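Local coordinates for protein Hcp1 family type VI secretion system effector (PDB 5XHH) that probably builds the hexameric-ring tube of the type VI secretion system, through which effectors are thought to be delivered, as in other Hcp proteins, at residues Y3-G11 / H21-W30; C73-L84 / K98-V109. All coordinates share one frame; numbering follows the deposited sequence.

Contact 1 of 2, residues Y3-G11 / H21-W30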
loop_
_atom_site.group_PDB
_atom_site.type_symbol
_atom_site.label_atom_id
_atom_site.label_comp_id
_atom_site.label_asym_id
_atom_site.label_seq_id
_atom_site.Cartn_x
_atom_site.Cartn_y
_atom_site.Cartn_z
ATOM N N TYR A 3 -9.254 -8.207 11.590
ATOM C CA TYR A 3 -8.971 -8.203 10.154
ATOM C C TYR A 3 -7.484 -8.419 9.885
ATOM O O TYR A 3 -6.633 -7.817 10.538
ATOM C CB TYR A 3 -9.429 -6.885 9.476
ATOM C CG TYR A 3 -10.937 -6.713 9.366
ATOM C CD1 TYR A 3 -11.652 -6.133 10.395
ATOM C CD2 TYR A 3 -11.640 -7.141 8.243
ATOM C CE1 TYR A 3 -13.017 -5.977 10.323
ATOM C CE2 TYR A 3 -13.024 -6.978 8.157
ATOM C CZ TYR A 3 -13.704 -6.389 9.210
ATOM O OH TYR A 3 -15.076 -6.204 9.185
ATOM N N ASP A 4 -7.182 -9.279 8.914
ATOM C CA ASP A 4 -5.828 -9.475 8.412
ATOM C C ASP A 4 -5.630 -8.628 7.164
ATOM O O ASP A 4 -6.502 -8.578 6.289
ATOM C CB ASP A 4 -5.546 -10.946 8.068
ATOM C CG ASP A 4 -5.714 -11.882 9.255
ATOM O OD1 ASP A 4 -5.275 -11.535 10.369
ATOM O OD2 ASP A 4 -6.289 -12.973 9.070
ATOM N N ILE A 5 -4.477 -7.970 7.092
ATOM C CA ILE A 5 -4.100 -7.093 5.991
ATOM C C ILE A 5 -2.686 -7.472 5.577
ATOM O O ILE A 5 -1.783 -7.510 6.421
ATOM C CB ILE A 5 -4.155 -5.602 6.394
ATOM C CG1 ILE A 5 -5.494 -5.263 7.083
ATOM C CG2 ILE A 5 -3.952 -4.717 5.175
ATOM C CD1 ILE A 5 -5.511 -3.908 7.808
ATOM N N PHE A 6 -2.488 -7.740 4.292
ATOM C CA PHE A 6 -1.191 -8.141 3.768
ATOM C C PHE A 6 -0.783 -7.200 2.647
ATOM O O PHE A 6 -1.622 -6.771 1.846
ATOM C CB PHE A 6 -1.224 -9.590 3.253
ATOM C CG PHE A 6 -1.624 -10.580 4.299
ATOM C CD1 PHE A 6 -0.720 -10.991 5.249
ATOM C CD2 PHE A 6 -2.918 -11.084 4.345
ATOM C CE1 PHE A 6 -1.087 -11.902 6.223
ATOM C CE2 PHE A 6 -3.295 -11.993 5.315
ATOM C CZ PHE A 6 -2.373 -12.408 6.250
ATOM N N LEU A 7 0.505 -6.869 2.603
ATOM C CA LEU A 7 1.058 -6.034 1.549
ATOM C C LEU A 7 2.247 -6.755 0.937
ATOM O O LEU A 7 3.253 -6.989 1.609
ATOM C CB LEU A 7 1.467 -4.657 2.065
ATOM C CG LEU A 7 2.003 -3.727 0.977
ATOM C CD1 LEU A 7 0.985 -3.583 -0.147
ATOM C CD2 LEU A 7 2.368 -2.356 1.546
ATOM N N LYS A 8 2.115 -7.113 -0.332
ATOM C CA LYS A 8 3.154 -7.780 -1.092
ATOM C C LYS A 8 3.845 -6.730 -1.950
ATOM O O LYS A 8 3.233 -6.170 -2.861
ATOM C CB LYS A 8 2.548 -8.886 -1.952
ATOM C CG LYS A 8 3.572 -9.625 -2.814
ATOM C CD LYS A 8 2.910 -10.349 -3.975
ATOM C CE LYS A 8 3.907 -11.270 -4.671
ATOM N NZ LYS A 8 3.442 -11.654 -6.017
ATOM N N ILE A 9 5.118 -6.465 -1.675
ATOM C CA ILE A 9 5.894 -5.488 -2.421
ATOM C C ILE A 9 6.992 -6.210 -3.192
ATOM O O ILE A 9 7.799 -6.932 -2.598
ATOM C CB ILE A 9 6.499 -4.420 -1.496
ATOM C CG1 ILE A 9 5.402 -3.718 -0.686
ATOM C CG2 ILE A 9 7.279 -3.407 -2.325
ATOM C CD1 ILE A 9 5.945 -2.692 0.283
ATOM N N ASP A 10 7.028 -6.008 -4.512
ATOM C CA ASP A 10 8.089 -6.596 -5.325
ATOM C C ASP A 10 9.453 -6.195 -4.774
ATOM O O ASP A 10 9.714 -5.014 -4.530
ATOM C CB ASP A 10 7.972 -6.146 -6.782
ATOM C CG ASP A 10 6.860 -6.841 -7.538
ATOM O OD1 ASP A 10 6.278 -7.811 -7.018
ATOM O OD2 ASP A 10 6.596 -6.429 -8.685
ATOM N N GLY A 11 10.314 -7.182 -4.556
ATOM C CA GLY A 11 11.646 -6.924 -4.056
ATOM C C GLY A 11 11.740 -6.532 -2.595
ATOM O O GLY A 11 12.854 -6.359 -2.093
ATOM N N HIS A 21 0.150 -15.847 2.330
ATOM C CA HIS A 21 0.841 -14.571 2.206
ATOM C C HIS A 21 2.202 -14.635 2.851
ATOM O O HIS A 21 2.667 -13.673 3.477
ATOM C CB HIS A 21 0.007 -13.442 2.807
ATOM C CG HIS A 21 -1.312 -13.288 2.132
ATOM N ND1 HIS A 21 -1.495 -12.457 1.051
ATOM C CD2 HIS A 21 -2.491 -13.924 2.325
ATOM C CE1 HIS A 21 -2.742 -12.561 0.626
ATOM N NE2 HIS A 21 -3.369 -13.440 1.388
ATOM N N LYS A 22 2.875 -15.768 2.701
ATOM C CA LYS A 22 4.152 -15.927 3.367
ATOM C C LYS A 22 5.141 -14.894 2.852
ATOM O O LYS A 22 5.202 -14.611 1.650
ATOM C CB LYS A 22 4.688 -17.345 3.168
ATOM C CG LYS A 22 5.762 -17.706 4.184
ATOM C CD LYS A 22 5.555 -19.100 4.731
ATOM C CE LYS A 22 5.599 -20.116 3.602
ATOM N NZ LYS A 22 6.966 -20.195 3.021
ATOM N N ASN A 23 5.895 -14.306 3.783
ATOM C CA ASN A 23 6.912 -13.292 3.506
ATOM C C ASN A 23 6.338 -12.016 2.885
ATOM O O ASN A 23 7.055 -11.256 2.229
ATOM C CB ASN A 23 8.021 -13.871 2.634
ATOM C CG ASN A 23 8.636 -15.091 3.268
ATOM O OD1 ASN A 23 9.222 -15.007 4.347
ATOM N ND2 ASN A 23 8.456 -16.235 2.640
ATOM N N GLU A 24 5.059 -11.758 3.096
ATOM C CA GLU A 24 4.498 -10.445 2.823
ATOM C C GLU A 24 4.499 -9.631 4.106
ATOM O O GLU A 24 4.781 -10.145 5.191
ATOM C CB GLU A 24 3.093 -10.576 2.241
ATOM C CG GLU A 24 3.103 -11.382 0.965
ATOM C CD GLU A 24 1.732 -11.518 0.323
ATOM O OE1 GLU A 24 1.599 -12.367 -0.580
ATOM O OE2 GLU A 24 0.797 -10.796 0.717
ATOM N N ILE A 25 4.207 -8.341 3.975
ATOM C CA ILE A 25 4.176 -7.441 5.124
ATOM C C ILE A 25 2.798 -7.483 5.765
ATOM O O ILE A 25 1.780 -7.275 5.090
ATOM C CB ILE A 25 4.516 -6.005 4.716
ATOM C CG1 ILE A 25 5.919 -5.921 4.151
ATOM C CG2 ILE A 25 4.371 -5.080 5.923
ATOM C CD1 ILE A 25 6.143 -4.649 3.341
ATOM N N GLU A 26 2.768 -7.699 7.075
ATOM C CA GLU A 26 1.522 -7.636 7.822
ATOM C C GLU A 26 1.254 -6.181 8.192
ATOM O O GLU A 26 2.079 -5.531 8.842
ATOM C CB GLU A 26 1.595 -8.533 9.057
ATOM C CG GLU A 26 1.676 -10.025 8.698
ATOM C CD GLU A 26 1.617 -10.944 9.905
ATOM O OE1 GLU A 26 1.587 -10.436 11.042
ATOM O OE2 GLU A 26 1.591 -12.177 9.716
ATOM N N VAL A 27 0.107 -5.669 7.769
ATOM C CA VAL A 27 -0.188 -4.248 7.839
ATOM C C VAL A 27 -1.125 -3.988 9.004
ATOM O O VAL A 27 -2.151 -4.657 9.143
ATOM C CB VAL A 27 -0.804 -3.753 6.522
ATOM C CG1 VAL A 27 -1.442 -2.371 6.714
ATOM C CG2 VAL A 27 0.252 -3.745 5.427
ATOM N N LEU A 28 -0.786 -2.995 9.821
ATOM C CA LEU A 28 -1.651 -2.589 10.922
ATOM C C LEU A 28 -2.808 -1.706 10.447
ATOM O O LEU A 28 -3.937 -1.880 10.903
ATOM C CB LEU A 28 -0.826 -1.873 11.993
ATOM C CG LEU A 28 0.305 -2.742 12.586
ATOM C CD1 LEU A 28 1.336 -1.893 13.273
ATOM C CD2 LEU A 28 -0.271 -3.812 13.546
ATOM N N SER A 29 -2.552 -0.783 9.519
ATOM C CA SER A 29 -3.579 0.106 8.986
ATOM C C SER A 29 -3.038 0.768 7.725
ATOM O O SER A 29 -1.834 0.757 7.469
ATOM C CB SER A 29 -3.999 1.162 10.012
ATOM O OG SER A 29 -2.969 2.097 10.230
ATOM N N TRP A 30 -3.939 1.382 6.959
ATOM C CA TRP A 30 -3.585 1.917 5.646
ATOM C C TRP A 30 -4.655 2.908 5.227
ATOM O O TRP A 30 -5.795 2.824 5.676
ATOM C CB TRP A 30 -3.450 0.803 4.598
ATOM C CG TRP A 30 -4.727 0.048 4.413
ATOM C CD1 TRP A 30 -5.098 -1.107 5.035
ATOM C CD2 TRP A 30 -5.819 0.414 3.558
ATOM N NE1 TRP A 30 -6.348 -1.484 4.627
ATOM C CE2 TRP A 30 -6.822 -0.560 3.726
ATOM C CE3 TRP A 30 -6.049 1.479 2.676
ATOM C CZ2 TRP A 30 -8.041 -0.516 3.025
ATOM C CZ3 TRP A 30 -7.275 1.530 1.981
ATOM C CH2 TRP A 30 -8.243 0.535 2.160
HETATM O O HOH W 1 -2.431 -7.750 9.707
#

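Contact 2 of 2, residues C73-L84 / K98-V109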
loop_
_atom_site.group_PDB
_atom_site.type_symbol
_atom_site.label_atom_id
_atom_site.label_comp_id
_atom_site.label_asym_id
_atom_site.label_seq_id
_atom_site.Cartn_x
_atom_site.Cartn_y
_atom_site.Cartn_z
ATOM N N CYS A 73 13.795 3.961 -0.367
ATOM C CA CYS A 73 13.447 5.366 -0.202
ATOM C C CYS A 73 14.652 6.252 -0.484
ATOM O O CYS A 73 14.544 7.269 -1.178
ATOM C CB CYS A 73 12.921 5.611 1.210
ATOM S SG CYS A 73 12.326 7.305 1.494
ATOM N N ALA A 74 15.808 5.888 0.076
ATOM C CA ALA A 74 17.011 6.680 -0.146
ATOM C C ALA A 74 17.454 6.619 -1.603
ATOM O O ALA A 74 17.938 7.614 -2.144
ATOM C CB ALA A 74 18.136 6.206 0.775
ATOM N N SER A 75 17.289 5.478 -2.261
ATOM C CA SER A 75 17.738 5.380 -3.646
ATOM C C SER A 75 16.689 5.802 -4.676
ATOM O O SER A 75 17.061 6.144 -5.804
ATOM C CB SER A 75 18.176 3.949 -3.957
ATOM O OG SER A 75 17.033 3.120 -4.064
ATOM N N GLY A 76 15.402 5.787 -4.334
ATOM C CA GLY A 76 14.370 6.077 -5.317
ATOM C C GLY A 76 14.095 4.972 -6.311
ATOM O O GLY A 76 13.469 5.223 -7.349
ATOM N N LYS A 77 14.534 3.750 -6.023
ATOM C CA LYS A 77 14.354 2.645 -6.954
ATOM C C LYS A 77 12.871 2.366 -7.190
ATOM O O LYS A 77 12.055 2.402 -6.267
ATOM C CB LYS A 77 15.054 1.400 -6.419
ATOM C CG LYS A 77 15.060 0.174 -7.351
ATOM C CD LYS A 77 15.856 -0.937 -6.678
ATOM C CE LYS A 77 16.181 -2.096 -7.614
ATOM N NZ LYS A 77 14.971 -2.813 -8.069
ATOM N N HIS A 78 12.541 2.082 -8.448
ATOM C CA HIS A 78 11.171 1.863 -8.886
ATOM C C HIS A 78 10.709 0.469 -8.478
ATOM O O HIS A 78 11.481 -0.492 -8.517
ATOM C CB HIS A 78 11.106 2.085 -10.407
ATOM C CG HIS A 78 10.045 1.311 -11.132
ATOM N ND1 HIS A 78 8.821 1.855 -11.470
ATOM C CD2 HIS A 78 10.059 0.065 -11.665
ATOM C CE1 HIS A 78 8.111 0.960 -12.136
ATOM N NE2 HIS A 78 8.840 -0.134 -12.266
ATOM N N ILE A 79 9.466 0.377 -8.029
ATOM C CA ILE A 79 8.828 -0.878 -7.645
ATOM C C ILE A 79 7.774 -1.206 -8.700
ATOM O O ILE A 79 6.835 -0.421 -8.874
ATOM C CB ILE A 79 8.177 -0.784 -6.262
ATOM C CG1 ILE A 79 9.213 -0.453 -5.194
ATOM C CG2 ILE A 79 7.442 -2.070 -5.956
ATOM C CD1 ILE A 79 8.589 -0.039 -3.875
ATOM N N PRO A 80 7.899 -2.320 -9.431
ATOM C CA PRO A 80 6.876 -2.635 -10.459
ATOM C C PRO A 80 5.460 -2.742 -9.913
ATOM O O PRO A 80 4.562 -2.072 -10.429
ATOM C CB PRO A 80 7.378 -3.966 -11.050
ATOM C CG PRO A 80 8.893 -3.869 -10.898
ATOM C CD PRO A 80 9.110 -3.149 -9.574
ATOM N N GLN A 81 5.221 -3.538 -8.871
ATOM C CA GLN A 81 3.862 -3.620 -8.353
ATOM C C GLN A 81 3.865 -3.939 -6.862
ATOM O O GLN A 81 4.879 -4.349 -6.284
ATOM C CB GLN A 81 3.011 -4.645 -9.134
ATOM C CG GLN A 81 3.129 -6.075 -8.683
ATOM C CD GLN A 81 2.008 -6.981 -9.208
ATOM O OE1 GLN A 81 1.833 -8.079 -8.708
ATOM N NE2 GLN A 81 1.263 -6.527 -10.219
ATOM N N ALA A 82 2.701 -3.717 -6.249
ATOM C CA ALA A 82 2.440 -4.057 -4.859
ATOM C C ALA A 82 0.976 -4.440 -4.746
ATOM O O ALA A 82 0.135 -3.854 -5.416
ATOM C CB ALA A 82 2.749 -2.886 -3.910
ATOM N N ILE A 83 0.671 -5.414 -3.898
ATOM C CA ILE A 83 -0.683 -5.932 -3.774
ATOM C C ILE A 83 -1.087 -5.851 -2.317
ATOM O O ILE A 83 -0.425 -6.431 -1.449
ATOM C CB ILE A 83 -0.803 -7.376 -4.280
ATOM C CG1 ILE A 83 -0.338 -7.471 -5.733
ATOM C CG2 ILE A 83 -2.237 -7.839 -4.129
ATOM C CD1 ILE A 83 -0.295 -8.905 -6.287
ATOM N N LEU A 84 -2.171 -5.139 -2.045
ATOM C CA LEU A 84 -2.698 -4.980 -0.703
ATOM C C LEU A 84 -3.985 -5.784 -0.635
ATOM O O LEU A 84 -4.896 -5.562 -1.432
ATOM C CB LEU A 84 -2.930 -3.500 -0.385
ATOM C CG LEU A 84 -3.169 -3.079 1.067
ATOM C CD1 LEU A 84 -3.287 -1.556 1.169
ATOM C CD2 LEU A 84 -4.422 -3.721 1.629
ATOM N N LYS A 98 -9.019 -6.193 -2.477
ATOM C CA LYS A 98 -7.662 -6.200 -3.028
ATOM C C LYS A 98 -7.375 -4.932 -3.830
ATOM O O LYS A 98 -8.180 -4.525 -4.666
ATOM C CB LYS A 98 -7.451 -7.442 -3.904
ATOM C CG LYS A 98 -6.116 -7.516 -4.624
ATOM C CD LYS A 98 -5.859 -8.965 -5.135
ATOM C CE LYS A 98 -4.896 -8.991 -6.307
ATOM N NZ LYS A 98 -4.379 -10.362 -6.716
ATOM N N TYR A 99 -6.237 -4.297 -3.565
ATOM C CA TYR A 99 -5.727 -3.215 -4.397
ATOM C C TYR A 99 -4.411 -3.660 -5.018
ATOM O O TYR A 99 -3.506 -4.117 -4.308
ATOM C CB TYR A 99 -5.486 -1.921 -3.606
ATOM C CG TYR A 99 -6.672 -1.391 -2.841
ATOM C CD1 TYR A 99 -7.671 -0.668 -3.476
ATOM C CD2 TYR A 99 -6.773 -1.585 -1.476
ATOM C CE1 TYR A 99 -8.767 -0.167 -2.759
ATOM C CE2 TYR A 99 -7.851 -1.104 -0.760
ATOM C CZ TYR A 99 -8.842 -0.394 -1.410
ATOM O OH TYR A 99 -9.890 0.081 -0.685
ATOM N N THR A 100 -4.291 -3.497 -6.322
ATOM C CA THR A 100 -3.058 -3.780 -7.053
ATOM C C THR A 100 -2.526 -2.446 -7.558
ATOM O O THR A 100 -3.164 -1.795 -8.390
ATOM C CB THR A 100 -3.309 -4.761 -8.200
ATOM O OG1 THR A 100 -3.791 -5.995 -7.657
ATOM C CG2 THR A 100 -2.039 -5.029 -8.954
ATOM N N PHE A 101 -1.391 -2.026 -7.021
ATOM C CA PHE A 101 -0.739 -0.781 -7.397
ATOM C C PHE A 101 0.433 -1.109 -8.310
ATOM O O PHE A 101 1.063 -2.165 -8.176
ATOM C CB PHE A 101 -0.209 -0.012 -6.178
ATOM C CG PHE A 101 -1.206 0.181 -5.065
ATOM C CD1 PHE A 101 -1.330 -0.758 -4.052
ATOM C CD2 PHE A 101 -1.971 1.333 -4.993
ATOM C CE1 PHE A 101 -2.235 -0.561 -2.999
ATOM C CE2 PHE A 101 -2.866 1.534 -3.962
ATOM C CZ PHE A 101 -3.003 0.592 -2.965
ATOM N N THR A 102 0.736 -0.199 -9.236
ATOM C CA THR A 102 1.930 -0.377 -10.051
ATOM C C THR A 102 2.761 0.895 -10.071
ATOM O O THR A 102 2.251 1.995 -9.853
ATOM C CB THR A 102 1.612 -0.759 -11.507
ATOM O OG1 THR A 102 1.043 0.366 -12.177
ATOM C CG2 THR A 102 0.681 -1.949 -11.578
ATOM N N ASP A 103 4.050 0.718 -10.375
ATOM C CA ASP A 103 4.985 1.822 -10.587
ATOM C C ASP A 103 5.048 2.711 -9.341
ATOM O O ASP A 103 4.594 3.854 -9.314
ATOM C CB ASP A 103 4.595 2.620 -11.837
ATOM C CG ASP A 103 5.491 3.814 -12.081
ATOM O OD1 ASP A 103 6.726 3.664 -11.987
ATOM O OD2 ASP A 103 4.949 4.906 -12.356
ATOM N N LEU A 104 5.626 2.139 -8.300
ATOM C CA LEU A 104 5.662 2.768 -6.994
ATOM C C LEU A 104 7.070 3.237 -6.656
ATOM O O LEU A 104 8.064 2.676 -7.130
ATOM C CB LEU A 104 5.167 1.808 -5.904
ATOM C CG LEU A 104 3.750 1.248 -6.071
ATOM C CD1 LEU A 104 3.739 -0.111 -6.828
ATOM C CD2 LEU A 104 3.026 1.148 -4.716
ATOM N N ILE A 105 7.128 4.279 -5.827
ATOM C CA ILE A 105 8.344 4.749 -5.178
ATOM C C ILE A 105 8.065 4.843 -3.683
ATOM O O ILE A 105 6.957 5.214 -3.274
ATOM C CB ILE A 105 8.787 6.120 -5.739
ATOM C CG1 ILE A 105 9.212 5.995 -7.206
ATOM C CG2 ILE A 105 9.948 6.687 -4.949
ATOM C CD1 ILE A 105 9.515 7.337 -7.842
ATOM N N VAL A 106 9.059 4.503 -2.865
ATOM C CA VAL A 106 8.944 4.687 -1.418
ATOM C C VAL A 106 9.224 6.152 -1.114
ATOM O O VAL A 106 10.359 6.613 -1.250
ATOM C CB VAL A 106 9.897 3.771 -0.647
ATOM C CG1 VAL A 106 9.636 3.899 0.855
ATOM C CG2 VAL A 106 9.714 2.319 -1.094
ATOM N N ALA A 107 8.194 6.890 -0.691
ATOM C CA ALA A 107 8.370 8.325 -0.518
ATOM C C ALA A 107 8.703 8.709 0.917
ATOM O O ALA A 107 9.391 9.716 1.128
ATOM C CB ALA A 107 7.112 9.085 -0.958
ATOM N N VAL A 108 8.215 7.947 1.899
ATOM C CA VAL A 108 8.432 8.269 3.314
ATOM C C VAL A 108 8.625 6.979 4.093
ATOM O O VAL A 108 7.860 6.026 3.912
ATOM C CB VAL A 108 7.257 9.058 3.944
ATOM C CG1 VAL A 108 7.481 9.233 5.437
ATOM C CG2 VAL A 108 7.079 10.412 3.294
ATOM N N VAL A 109 9.631 6.950 4.975
ATOM C CA VAL A 109 9.777 5.880 5.955
ATOM C C VAL A 109 10.005 6.516 7.323
ATOM O O VAL A 109 10.953 7.285 7.509
ATOM C CB VAL A 109 10.918 4.900 5.603
ATOM C CG1 VAL A 109 10.885 3.705 6.540
ATOM C CG2 VAL A 109 10.780 4.409 4.161
HETATM O O HOH W 2 11.644 3.833 -3.950
#

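Contact 1 of 2, residues Y3-G11 / H21-W30
The rings of F6 and H21 lie flat on one another, an offset stack with planes 2° apart and centroids at 4.1 Å. F6 CD2 sits over the centre of the imidazole, while H21 CG rides above the phenyl face toward its rim, and H21 CB adds a CH-pi contact over that same face. Both imidazole nitrogens are bonded: H21 ND1 gives a hydrogen bond to E24 OE2 at 2.9 Å, and NE2 bonds E95. E24 OE2 sits in the plane of the H21 ring, while ND1 approaches the E24 carboxylate from above its plane. Those carboxylates fix the rotation of the ring and would probably favour a protonated imidazole. The extended chain of E24 runs on past K8, E24 CD touching K8 CB at 3.6 Å.

Here strand 25-26, outermost within this chain in the larger antiparallel sheet of the Hcp beta-barrel, is entered through a type II turn from H21 to E24 and pairs with strand 3-9. L7 and I25 exchange two backbone hydrogen bonds, and V27 N adds a third to I5 O.

On the opposite face the contact is mainly apolar. With chi1 at -49°, I5 CG2 lies anti to the backbone N and reaches V27 CB at 3.6 Å and W30 CD1 at 3.8 Å; L7 CB meets V27 CG2 at 3.7 Å, and I9 and I25 cross obliquely, touching through their CD1 methyls.

Contact 2 of 2, residues C73-L84 / K98-V109
D103 N gives its hydrogen to P80 O at 2.8 Å, arriving from above the carbonyl plane (45° out of it) just where the second strand turns its corner. D103 and L104 both face I79 in a G1 beta bulge, D103 carrying the positive phi, and the I79–L104 pair beyond it closes with two backbone bonds. D103 CG stands anti to the backbone N (chi1 178°), which carries the carboxylate back to H78: D103 OD1 lies at the edge of the H78 ring, 2.8 Å from H78 ND1, in a weak, bent bond, while OD2 is taken by S130 and K156.

From A82 to L84 the hairpin is regular, with paired bonds to F101 and Y99. F101 turns its ring edge, CE1, to L84 CB at 4.0 Å. On the other face, I83 CG2 presses on K98 CE at 3.6 Å. Past the corner, I79 CD1 meets V106 CG2 at 3.8 Å, C73 CB packs against V106 CG1, and a water bridges K77 O to V106 N.

With the corner at D103, strand 79-84 runs antiparallel to 98-102 yet crosses 104-109 at 90°. Strands 3-9 and 131-137 flank the hairpin, while 104-109 joins the second sheet beside strand 121-129, with the end of helix 66-75 against it.

In the fold
Strand 3-9 and strand 79-88 are neighbours in the larger sheet, so contacts 1 and 2 share it directly: K8 N lies 2.9 Å from I83 O, a probable hydrogen bond. Contact 1 holds the outermost strand within this chain, 25-26, and contact 2 holds the central hairpin and carries the chain over to the second sheet. Both are partly buried, with I5, L7 and I9 meeting L84 and I79 in a common apolar layer, where W30 also packs on Y99. Contact 1 adds a buried ring stack to a short pairing of three backbone bonds, whereas contact 2 depends on a longer ladder, with its corner aspartate partly exposed.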